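Local coordinates for malonyl CoA-acyl carrier protein transacylase (Staphylococcus aureus, PDB 3IM9), which catalyses the transfer of the malonyl group from malonyl-CoA to holo-acyl carrier protein, a step of fatty acid biosynthesis, at residues 150-155 against 162-167; 173-176 against 181-184; 261-266 against 292-297. All coordinates share one frame; numbering follows the deposited sequence.

Contact 1: residues 150-155 against 162-167; sequences EICKSL and IEPANI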
ATOM      1  N   GLU A 150     -20.232  -1.585  12.985  1.00 12.36           N
ATOM      2  CA  GLU A 150     -21.079  -1.353  14.153  1.00 11.83           C
ATOM      3  C   GLU A 150     -20.312  -1.135  15.430  1.00 12.40           C
ATOM      4  O   GLU A 150     -20.630  -0.225  16.245  1.00 12.00           O
ATOM      5  CB  GLU A 150     -22.029  -2.559  14.317  1.00 12.78           C
ATOM      6  CG  GLU A 150     -22.893  -2.413  15.532  1.00 13.62           C
ATOM      7  CD  GLU A 150     -23.949  -3.511  15.584  1.00 24.94           C
ATOM      8  OE1 GLU A 150     -23.572  -4.631  15.886  1.00 23.99           O
ATOM      9  OE2 GLU A 150     -25.117  -3.160  15.290  1.00 27.02           O
ATOM     10  N   ILE A 151     -19.341  -2.026  15.667  1.00 10.83           N
ATOM     11  CA  ILE A 151     -18.500  -1.879  16.827  1.00 12.37           C
ATOM     12  C   ILE A 151     -17.819  -0.521  16.881  1.00 12.52           C
ATOM     13  O   ILE A 151     -17.760   0.131  17.924  1.00 12.32           O
ATOM     14  CB  ILE A 151     -17.525  -3.031  16.939  1.00 11.25           C
ATOM     15  CG1 ILE A 151     -18.280  -4.299  17.310  1.00 12.05           C
ATOM     16  CG2 ILE A 151     -16.466  -2.684  18.000  1.00 12.05           C
ATOM     17  CD1 ILE A 151     -17.390  -5.571  17.068  1.00 13.89           C
ATOM     18  N   CYS A 152     -17.277  -0.113  15.750  1.00 10.23           N
ATOM     19  CA  CYS A 152     -16.669   1.230  15.697  1.00 10.80           C
ATOM     20  C   CYS A 152     -17.639   2.380  16.041  1.00 12.15           C
ATOM     21  O   CYS A 152     -17.281   3.291  16.819  1.00 12.93           O
ATOM     22  CB  CYS A 152     -15.970   1.507  14.370  1.00 12.31           C
ATOM     23  SG  CYS A 152     -14.513   0.524  13.995  1.00 12.15           S
ATOM     24  N   LYS A 153     -18.871   2.217  15.563  1.00 12.75           N
ATOM     25  CA  LYS A 153     -19.892   3.241  15.893  1.00 14.41           C
ATOM     26  C   LYS A 153     -20.281   3.204  17.373  1.00 12.53           C
ATOM     27  O   LYS A 153     -20.473   4.243  17.972  1.00 13.29           O
ATOM     28  CB  LYS A 153     -21.143   3.115  14.988  1.00 13.78           C
ATOM     29  CG  LYS A 153     -20.690   3.353  13.551  1.00 19.88           C
ATOM     30  CD  LYS A 153     -21.156   4.503  12.800  1.00 37.37           C
ATOM     31  CE  LYS A 153     -21.389   4.085  11.270  1.00 35.56           C
ATOM     32  NZ  LYS A 153     -20.776   5.156  10.377  1.00 45.88           N
ATOM     33  N   SER A 154     -20.287   2.032  17.988  1.00 11.40           N
ATOM     34  CA  SER A 154     -20.525   1.933  19.395  1.00 11.70           C
ATOM     35  C   SER A 154     -19.450   2.587  20.227  1.00 10.70           C
ATOM     36  O   SER A 154     -19.726   3.195  21.293  1.00 13.09           O
ATOM     37  CB  SER A 154     -20.714   0.456  19.806  1.00 11.16           C
ATOM     38  OG  SER A 154     -21.835  -0.122  19.108  1.00 12.95           O
ATOM     39  N   LEU A 155     -18.179   2.326  19.865  1.00 11.54           N
ATOM     40  CA  LEU A 155     -17.109   2.819  20.737  1.00 11.26           C
ATOM     41  C   LEU A 155     -16.836   4.314  20.538  1.00 11.77           C
ATOM     42  O   LEU A 155     -16.338   4.961  21.473  1.00 14.55           O
ATOM     43  CB  LEU A 155     -15.799   2.028  20.461  1.00 11.33           C
ATOM     44  CG  LEU A 155     -15.678   0.684  21.202  1.00 16.94           C
ATOM     45  CD1 LEU A 155     -16.861  -0.169  21.270  1.00 23.27           C
ATOM     46  CD2 LEU A 155     -14.473  -0.082  20.482  1.00 19.34           C
ATOM     47  N   ILE A 162     -13.089   5.876  16.278  1.00 13.00           N
ATOM     48  CA  ILE A 162     -12.370   4.723  15.702  1.00 11.79           C
ATOM     49  C   ILE A 162     -13.127   4.365  14.428  1.00 11.09           C
ATOM     50  O   ILE A 162     -14.380   4.372  14.417  1.00 11.92           O
ATOM     51  CB  ILE A 162     -12.315   3.615  16.738  1.00 11.63           C
ATOM     52  CG1 ILE A 162     -11.619   2.408  16.232  1.00 15.25           C
ATOM     53  CG2 ILE A 162     -13.665   3.250  17.254  1.00 13.08           C
ATOM     54  CD1 ILE A 162     -11.364   1.317  17.368  1.00 16.27           C
ATOM     55  N   GLU A 163     -12.431   4.067  13.340  1.00 10.74           N
ATOM     56  CA  GLU A 163     -13.090   3.894  12.034  1.00 11.73           C
ATOM     57  C   GLU A 163     -12.422   2.737  11.304  1.00 10.13           C
ATOM     58  O   GLU A 163     -11.207   2.532  11.434  1.00 10.43           O
ATOM     59  CB  GLU A 163     -12.813   5.137  11.145  1.00 13.22           C
ATOM     60  CG  GLU A 163     -13.490   6.388  11.626  1.00 17.66           C
ATOM     61  CD  GLU A 163     -12.912   7.668  11.029  1.00 18.83           C
ATOM     62  OE1 GLU A 163     -13.477   8.738  11.300  1.00 26.04           O
ATOM     63  OE2 GLU A 163     -11.954   7.652  10.282  1.00 18.96           O
ATOM     64  N   PRO A 164     -13.134   2.041  10.410  1.00 10.20           N
ATOM     65  CA  PRO A 164     -12.461   1.059   9.517  1.00 10.93           C
ATOM     66  C   PRO A 164     -11.506   1.858   8.665  1.00 11.51           C
ATOM     67  O   PRO A 164     -11.840   2.970   8.134  1.00 13.60           O
ATOM     68  CB  PRO A 164     -13.644   0.508   8.671  1.00 12.49           C
ATOM     69  CG  PRO A 164     -14.889   0.588   9.631  1.00 13.73           C
ATOM     70  CD  PRO A 164     -14.631   2.008  10.264  1.00 11.12           C
ATOM     71  N   ALA A 165     -10.295   1.321   8.553  1.00 10.28           N
ATOM     72  CA  ALA A 165      -9.203   1.984   7.859  1.00 10.38           C
ATOM     73  C   ALA A 165      -8.709   1.173   6.669  1.00 11.17           C
ATOM     74  O   ALA A 165      -8.690   1.675   5.546  1.00 11.01           O
ATOM     75  CB  ALA A 165      -8.058   2.264   8.823  1.00 10.62           C
ATOM     76  N   ASN A 166      -8.305  -0.076   6.899  1.00 11.10           N
ATOM     77  CA  ASN A 166      -7.793  -0.854   5.797  1.00 11.05           C
ATOM     78  C   ASN A 166      -8.757  -2.013   5.663  1.00 12.42           C
ATOM     79  O   ASN A 166      -8.878  -2.864   6.533  1.00 12.42           O
ATOM     80  CB  ASN A 166      -6.333  -1.398   6.028  1.00 11.00           C
ATOM     81  CG  ASN A 166      -5.271  -0.384   6.257  1.00 11.63           C
ATOM     82  OD1 ASN A 166      -4.170  -0.786   6.776  1.00 17.44           O
ATOM     83  ND2 ASN A 166      -5.411   0.799   5.858  1.00 11.82           N
ATOM     84  N   ILE A 167      -9.497  -2.045   4.558  1.00 11.83           N
ATOM     85  CA  ILE A 167     -10.514  -3.054   4.289  1.00 12.30           C
ATOM     86  C   ILE A 167      -9.840  -4.109   3.384  1.00 11.81           C
ATOM     87  O   ILE A 167      -9.752  -3.934   2.201  1.00 11.25           O
ATOM     88  CB  ILE A 167     -11.712  -2.419   3.539  1.00 12.81           C
ATOM     89  CG1 ILE A 167     -12.251  -1.155   4.280  1.00 19.43           C
ATOM     90  CG2 ILE A 167     -12.797  -3.452   3.449  1.00 13.38           C
ATOM     91  CD1 ILE A 167     -12.594  -1.274   5.686  1.00 24.92           C
TER

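Contact 2: residues 173-176 against 181-184; sequences IVVS and LIDE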
ATOM      1  N   ILE A 173     -10.014  -6.576   8.874  1.00  9.95           N
ATOM      2  CA  ILE A 173     -10.348  -5.146   8.772  1.00 10.89           C
ATOM      3  C   ILE A 173      -9.481  -4.450   9.791  1.00 10.09           C
ATOM      4  O   ILE A 173      -9.597  -4.737  10.969  1.00 10.72           O
ATOM      5  CB  ILE A 173     -11.863  -4.853   9.072  1.00 10.41           C
ATOM      6  CG1 ILE A 173     -12.814  -5.692   8.127  1.00 16.14           C
ATOM      7  CG2 ILE A 173     -12.122  -3.341   8.937  1.00 11.07           C
ATOM      8  CD1 ILE A 173     -12.587  -5.556   6.678  1.00 17.56           C
ATOM      9  N   VAL A 174      -8.612  -3.536   9.320  1.00 10.70           N
ATOM     10  CA  VAL A 174      -7.847  -2.749  10.281  1.00  9.93           C
ATOM     11  C   VAL A 174      -8.633  -1.520  10.570  1.00  9.50           C
ATOM     12  O   VAL A 174      -9.132  -0.893   9.663  1.00 10.23           O
ATOM     13  CB  VAL A 174      -6.465  -2.371   9.640  1.00  8.76           C
ATOM     14  CG1 VAL A 174      -5.605  -1.612  10.690  1.00 10.78           C
ATOM     15  CG2 VAL A 174      -5.670  -3.604   9.199  1.00 11.53           C
ATOM     16  N   VAL A 175      -8.725  -1.204  11.881  1.00  9.23           N
ATOM     17  CA  VAL A 175      -9.431  -0.016  12.312  1.00  9.14           C
ATOM     18  C   VAL A 175      -8.388   1.010  12.852  1.00  8.14           C
ATOM     19  O   VAL A 175      -7.233   0.648  13.153  1.00  9.05           O
ATOM     20  CB  VAL A 175     -10.452  -0.281  13.399  1.00  9.45           C
ATOM     21  CG1 VAL A 175     -11.535  -1.295  12.804  1.00 10.59           C
ATOM     22  CG2 VAL A 175      -9.819  -0.901  14.653  1.00  9.31           C
ATOM     23  N   SER A 176      -8.786   2.279  12.890  1.00  9.87           N
ATOM     24  CA  SER A 176      -7.850   3.339  13.256  1.00  8.93           C
ATOM     25  C   SER A 176      -8.537   4.470  13.964  1.00 10.30           C
ATOM     26  O   SER A 176      -9.707   4.768  13.706  1.00 10.53           O
ATOM     27  CB  SER A 176      -7.246   3.864  11.937  1.00 10.46           C
ATOM     28  OG  SER A 176      -6.297   4.836  12.189  1.00 11.90           O
ATOM     29  N   LEU A 181      -9.595   4.351  22.342  1.00 11.56           N
ATOM     30  CA  LEU A 181     -10.653   3.484  21.777  1.00 10.46           C
ATOM     31  C   LEU A 181     -10.061   2.267  21.095  1.00 10.21           C
ATOM     32  O   LEU A 181     -10.628   1.148  21.205  1.00 10.33           O
ATOM     33  CB  LEU A 181     -11.515   4.205  20.709  1.00  9.76           C
ATOM     34  CG  LEU A 181     -12.329   5.370  21.346  1.00 13.04           C
ATOM     35  CD1 LEU A 181     -13.186   6.015  20.268  1.00 13.26           C
ATOM     36  CD2 LEU A 181     -13.177   4.955  22.593  1.00 14.25           C
ATOM     37  N   ILE A 182      -8.892   2.400  20.463  1.00  9.62           N
ATOM     38  CA  ILE A 182      -8.213   1.213  19.915  1.00 10.74           C
ATOM     39  C   ILE A 182      -7.918   0.219  21.039  1.00 11.17           C
ATOM     40  O   ILE A 182      -8.180  -0.989  20.911  1.00 10.30           O
ATOM     41  CB  ILE A 182      -6.859   1.655  19.255  1.00 10.13           C
ATOM     42  CG1 ILE A 182      -7.149   2.488  18.024  1.00  8.99           C
ATOM     43  CG2 ILE A 182      -6.019   0.416  18.961  1.00 12.16           C
ATOM     44  CD1 ILE A 182      -7.795   1.649  16.797  1.00 11.45           C
ATOM     45  N   ASP A 183      -7.480   0.745  22.202  1.00 10.79           N
ATOM     46  CA  ASP A 183      -7.090  -0.157  23.285  1.00  9.08           C
ATOM     47  C   ASP A 183      -8.349  -0.777  23.901  1.00 10.30           C
ATOM     48  O   ASP A 183      -8.295  -1.939  24.343  1.00 10.45           O
ATOM     49  CB  ASP A 183      -6.275   0.644  24.295  1.00 10.54           C
ATOM     50  CG  ASP A 183      -4.835   0.905  23.813  1.00 13.29           C
ATOM     51  OD1 ASP A 183      -4.406   0.290  22.807  1.00 18.16           O
ATOM     52  OD2 ASP A 183      -4.247   1.785  24.481  1.00 15.75           O
ATOM     53  N   GLU A 184      -9.458  -0.049  23.932  1.00 10.00           N
ATOM     54  CA  GLU A 184     -10.717  -0.648  24.457  1.00 11.29           C
ATOM     55  C   GLU A 184     -11.124  -1.788  23.537  1.00 10.58           C
ATOM     56  O   GLU A 184     -11.577  -2.829  24.031  1.00 11.83           O
ATOM     57  CB  GLU A 184     -11.786   0.431  24.519  1.00 12.26           C
ATOM     58  CG  GLU A 184     -13.082  -0.065  25.116  1.00 19.79           C
ATOM     59  CD  GLU A 184     -14.121   1.073  25.272  1.00 24.46           C
ATOM     60  OE1 GLU A 184     -13.818   2.227  24.887  1.00 24.54           O
ATOM     61  OE2 GLU A 184     -15.245   0.763  25.750  1.00 27.33           O
TER

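Contact 3: residues 261-266 against 292-297; sequences VQFINS and KKINRD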
ATOM      1  N   VAL A 261      -8.616   2.404   3.048  1.00 10.18           N
ATOM      2  CA  VAL A 261      -8.082   1.690   1.872  1.00  9.39           C
ATOM      3  C   VAL A 261      -9.054   0.657   1.455  1.00  9.28           C
ATOM      4  O   VAL A 261      -9.290  -0.315   2.188  1.00 10.43           O
ATOM      5  CB  VAL A 261      -6.701   1.077   2.233  1.00  9.07           C
ATOM      6  CG1 VAL A 261      -6.185   0.242   1.047  1.00 10.80           C
ATOM      7  CG2 VAL A 261      -5.669   2.198   2.530  1.00 11.05           C
ATOM      8  N   GLN A 262      -9.669   0.881   0.294  1.00  9.79           N
ATOM      9  CA  GLN A 262     -10.701  -0.042  -0.205  1.00 10.45           C
ATOM     10  C   GLN A 262     -10.120  -1.215  -0.935  1.00 11.89           C
ATOM     11  O   GLN A 262     -10.321  -1.369  -2.154  1.00 11.42           O
ATOM     12  CB  GLN A 262     -11.709   0.752  -1.078  1.00 12.88           C
ATOM     13  CG  GLN A 262     -12.342   1.924  -0.310  1.00 13.15           C
ATOM     14  CD  GLN A 262     -13.392   1.464   0.682  1.00 11.09           C
ATOM     15  OE1 GLN A 262     -13.734   0.292   0.816  1.00 13.43           O
ATOM     16  NE2 GLN A 262     -13.860   2.433   1.492  1.00 15.60           N
ATOM     17  N   PHE A 263      -9.331  -2.062  -0.264  1.00 10.25           N
ATOM     18  CA  PHE A 263      -8.667  -3.135  -1.015  1.00  9.67           C
ATOM     19  C   PHE A 263      -9.601  -4.200  -1.530  1.00 11.11           C
ATOM     20  O   PHE A 263      -9.393  -4.641  -2.678  1.00 11.92           O
ATOM     21  CB  PHE A 263      -7.522  -3.742  -0.159  1.00  9.53           C
ATOM     22  CG  PHE A 263      -6.613  -4.650  -0.990  1.00  8.96           C
ATOM     23  CD1 PHE A 263      -6.800  -6.016  -0.921  1.00 10.20           C
ATOM     24  CD2 PHE A 263      -5.678  -4.084  -1.821  1.00  9.61           C
ATOM     25  CE1 PHE A 263      -6.015  -6.883  -1.737  1.00 10.69           C
ATOM     26  CE2 PHE A 263      -4.807  -4.908  -2.618  1.00 11.12           C
ATOM     27  CZ  PHE A 263      -4.990  -6.326  -2.570  1.00 10.57           C
ATOM     28  N   ILE A 264     -10.598  -4.586  -0.735  1.00 11.62           N
ATOM     29  CA  ILE A 264     -11.562  -5.602  -1.238  1.00 12.55           C
ATOM     30  C   ILE A 264     -12.273  -5.027  -2.485  1.00 11.70           C
ATOM     31  O   ILE A 264     -12.298  -5.725  -3.520  1.00 12.38           O
ATOM     32  CB  ILE A 264     -12.586  -5.980  -0.158  1.00 12.96           C
ATOM     33  CG1 ILE A 264     -11.840  -6.730   0.968  1.00 13.68           C
ATOM     34  CG2 ILE A 264     -13.672  -6.925  -0.714  1.00 15.90           C
ATOM     35  CD1 ILE A 264     -12.801  -6.957   2.159  1.00 12.95           C
ATOM     36  N   ASN A 265     -12.809  -3.790  -2.419  1.00 11.79           N
ATOM     37  CA  ASN A 265     -13.629  -3.336  -3.555  1.00 13.44           C
ATOM     38  C   ASN A 265     -12.756  -3.123  -4.768  1.00 14.20           C
ATOM     39  O   ASN A 265     -13.229  -3.278  -5.905  1.00 13.85           O
ATOM     40  CB  ASN A 265     -14.348  -2.068  -3.183  1.00 12.13           C
ATOM     41  CG  ASN A 265     -15.498  -2.276  -2.224  1.00 16.74           C
ATOM     42  OD1 ASN A 265     -15.944  -1.295  -1.612  1.00 20.19           O
ATOM     43  ND2 ASN A 265     -15.930  -3.477  -2.044  1.00 16.06           N
ATOM     44  N   SER A 266     -11.501  -2.697  -4.555  1.00 13.03           N
ATOM     45  CA  SER A 266     -10.567  -2.506  -5.692  1.00 12.29           C
ATOM     46  C   SER A 266     -10.247  -3.861  -6.332  1.00 12.76           C
ATOM     47  O   SER A 266     -10.167  -3.918  -7.615  1.00 11.76           O
ATOM     48  CB  SER A 266      -9.275  -1.914  -5.192  1.00 11.16           C
ATOM     49  OG  SER A 266      -9.451  -0.614  -4.662  1.00 11.20           O
ATOM     50  N   LYS A 292      -6.323 -14.060  -2.424  1.00 14.99           N
ATOM     51  CA  LYS A 292      -6.766 -15.449  -2.329  1.00 17.52           C
ATOM     52  C   LYS A 292      -8.021 -15.572  -1.471  1.00 17.98           C
ATOM     53  O   LYS A 292      -8.894 -16.398  -1.787  1.00 18.92           O
ATOM     54  CB  LYS A 292      -5.613 -16.315  -1.774  1.00 16.68           C
ATOM     55  CG  LYS A 292      -5.966 -17.833  -1.589  1.00 22.35           C
ATOM     56  CD  LYS A 292      -6.441 -18.528  -2.833  1.00 29.21           C
ATOM     57  CE  LYS A 292      -5.294 -18.633  -3.895  1.00 31.79           C
ATOM     58  NZ  LYS A 292      -5.813 -19.251  -5.157  1.00 31.39           N
ATOM     59  N   LYS A 293      -8.163 -14.785  -0.424  1.00 15.54           N
ATOM     60  CA  LYS A 293      -9.343 -14.821   0.439  1.00 16.94           C
ATOM     61  C   LYS A 293     -10.515 -14.118  -0.179  1.00 17.83           C
ATOM     62  O   LYS A 293     -11.642 -14.330   0.202  1.00 19.57           O
ATOM     63  CB  LYS A 293      -9.021 -14.206   1.830  1.00 16.25           C
ATOM     64  CG  LYS A 293      -8.103 -15.152   2.667  1.00 26.71           C
ATOM     65  CD  LYS A 293      -7.438 -14.499   3.952  1.00 36.55           C
ATOM     66  CE  LYS A 293      -6.070 -15.174   4.407  1.00 42.31           C
ATOM     67  NZ  LYS A 293      -5.049 -14.244   5.056  1.00 42.31           N
ATOM     68  N   ILE A 294     -10.240 -13.214  -1.101  1.00 15.57           N
ATOM     69  CA  ILE A 294     -11.298 -12.468  -1.838  1.00 15.68           C
ATOM     70  C   ILE A 294     -11.851 -13.332  -2.986  1.00 18.11           C
ATOM     71  O   ILE A 294     -13.074 -13.352  -3.224  1.00 18.45           O
ATOM     72  CB  ILE A 294     -10.778 -11.113  -2.387  1.00 16.39           C
ATOM     73  CG1 ILE A 294     -10.493 -10.182  -1.172  1.00 14.52           C
ATOM     74  CG2 ILE A 294     -11.843 -10.408  -3.356  1.00 13.51           C
ATOM     75  CD1 ILE A 294      -9.555  -9.003  -1.496  1.00 14.15           C
ATOM     76  N   ASN A 295     -10.951 -13.923  -3.771  1.00 17.63           N
ATOM     77  CA  ASN A 295     -11.372 -14.747  -4.919  1.00 16.81           C
ATOM     78  C   ASN A 295     -10.376 -15.867  -5.108  1.00 18.53           C
ATOM     79  O   ASN A 295      -9.186 -15.644  -5.388  1.00 16.69           O
ATOM     80  CB  ASN A 295     -11.497 -13.882  -6.187  1.00 16.70           C
ATOM     81  CG  ASN A 295     -12.014 -14.685  -7.349  1.00 19.53           C
ATOM     82  OD1 ASN A 295     -11.409 -15.732  -7.702  1.00 19.91           O
ATOM     83  ND2 ASN A 295     -13.057 -14.154  -8.003  1.00 21.22           N
ATOM     84  N   ARG A 296     -10.834 -17.099  -4.928  1.00 20.09           N
ATOM     85  CA  ARG A 296      -9.917 -18.229  -4.972  1.00 23.85           C
ATOM     86  C   ARG A 296      -9.616 -18.764  -6.354  1.00 24.28           C
ATOM     87  O   ARG A 296      -8.806 -19.673  -6.453  1.00 25.03           O
ATOM     88  CB  ARG A 296     -10.402 -19.391  -4.063  1.00 25.34           C
ATOM     89  CG  ARG A 296     -11.756 -19.916  -4.453  1.00 32.58           C
ATOM     90  CD  ARG A 296     -12.145 -21.235  -3.724  1.00 47.62           C
ATOM     91  NE  ARG A 296     -12.494 -21.052  -2.297  1.00 56.64           N
ATOM     92  CZ  ARG A 296     -13.275 -21.877  -1.589  1.00 60.06           C
ATOM     93  NH1 ARG A 296     -13.825 -22.943  -2.157  1.00 61.91           N
ATOM     94  NH2 ARG A 296     -13.513 -21.642  -0.304  1.00 62.08           N
ATOM     95  N   ASP A 297     -10.183 -18.173  -7.398  1.00 24.18           N
ATOM     96  CA  ASP A 297     -10.032 -18.672  -8.746  1.00 25.52           C
ATOM     97  C   ASP A 297      -9.035 -17.892  -9.575  1.00 24.01           C
ATOM     98  O   ASP A 297      -8.615 -18.373 -10.622  1.00 25.04           O
ATOM     99  CB  ASP A 297     -11.356 -18.614  -9.521  1.00 26.81           C
ATOM    100  CG  ASP A 297     -12.422 -19.553  -8.966  1.00 33.71           C
ATOM    101  OD1 ASP A 297     -12.057 -20.614  -8.423  1.00 36.71           O
ATOM    102  OD2 ASP A 297     -13.609 -19.205  -9.090  1.00 40.68           O
TER

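Contact 1: residues 150-155 against 162-167
C152 meets I162 and P164 where the last turns of helix 145-155 lie on the start of strand 162-169. Its CB comes first, 3.3 Å from the carbonyl O of I162. That is a carbon against a polar atom, not a polar bond. SG follows. It stands anti to the carbonyl carbon of C152 (chi1 -66°), and this turns SG in toward the strand, beside the I162 carbonyl and 4.0 Å from CD of P164. SG also lies 4.1 Å from CG1 of I162, so the sulfur touches both an isoleucine branch and CD of the proline ring.

I162 answers with its other branch. Its CG2 reaches back to the helix backbone, 3.6 Å from O of C152. One helical turn on, three residues later, CB of L155 meets the same methyl at 4.0 Å. The helix and strand segments run roughly antiparallel, at 156°, with axes 7.4 Å apart. V175 and L185 extend the apolar layer around I162. S156 OG is hydrogen-bonded to both C152 O and I162 N at the helix end. Sulfur and methyl groups meet each other and two backbone carbonyl oxygens, with no polar side-chain bond across, which implies cohesion by van der Waals contact and burial.

Contact 2: residues 173-176 against 181-184
V175 and I182 meet in the ferredoxin-like small subdomain of this acyltransferase, a beta-alpha-beta-beta-alpha-beta unit. Here strand 172-176 is followed by helix 179-188, the second helix of the unit, which packs on one face of the sheet. The two side chains lie alongside one another, pointing opposite ways. V175 points from the strand toward the helix. I182 starts off to one side of the strand, and its far end then swings in. Its torsions explain this. CG1 is anti to the carbonyl carbon of I182 (chi1 -68°), and a second turn at chi2 of -69° folds CD1 over to the strand.

The terminal methyl therefore does the touching for the helix. On the strand side one valine branch, CG2, takes part. The same isoleucine methyl also reaches the strand backbone, coming 3.9 Å from CA of S176. The side chain of S176 leaves the other way, away from the helix, and its OG is hydrogen-bonded to the carbonyl O of F206. So the strand gives an apolar residue to the helix face and a serine to the opposite face, where its side chain is about 6 Å from that of H207, probably an active-site residue.

V175 also touches V148 and C152 of helix 145-155, while I182 also touches A138 and I162 of the neighbouring strands. The valine thus packs against both helices on this face. The I182 CD1 methyl rests 3.9 Å from CG2 of V175 and 3.8 Å from the backbone O of V175.

Contact 3: residues 261-266 against 292-297
The first turn of helix 263-272 meets the C-terminal end of helix 286-294 here, through F263, I264 and I294. I294 brings one atom, its CD1. The side chain is extended, with chi2 at 161°, and this places CD1 well out from its own helix. It lies 4.0 Å from CA of I264 and 4.1 Å from CG1 of the same residue. It is also 4.1 Å from CD1 of the F263 ring. CD1 and CE1 are the ring atoms nearest the methyl, and the approach is oblique. F263 reaches the contact because its CG is anti to the backbone N (chi1 -168°), which turns the ring toward the other helix. The methyl rests in the notch where the F263 ring and I264 adjoin.

The carbonyl O of Q262 starts the bonding of helix 263-272 by accepting the backbone N of S266. It also takes S266 OG, at 2.8 Å from above the carbonyl plane, on the face opposite to that N. An Asx turn follows the other helix. There N295 OD1 accepts the backbone N of D297 at 2.7 Å, with an N-H...O angle of 154°.

Helix 263-272 follows strand 261-262 of the small sheet, and the F263 side chain is about 9 Å from that of S97, the probable active-site serine. The F263 ring is also packed by L287, L290 and I291 of helix 286-294, while I294 touches T267 and E268 of helix 263-272. I264 rests on I167 of strand 162-169, next to the short strand 261-262.

The contacts come in series along the chain: contact 1, then contact 2, then contact 3. All reach the same mixed sheet, in which strand 162-169 lies between strands 172-176 and 261-262. Contacts 1 and 2 have centres about 7 Å apart. Their two helices cover the same face of the sheet and touch each other through L155 and L185. Contact 3 is about 19 Å from contact 1 and 21 Å from contact 2, between centres. The short, weakly bonded strand 261-262 joins it to contact 1, and helix 263-272 then leads to strand 275-281 of the parallel sheet. The small subdomain and the larger part thus meet near H207 and S97, the probable active-site residues.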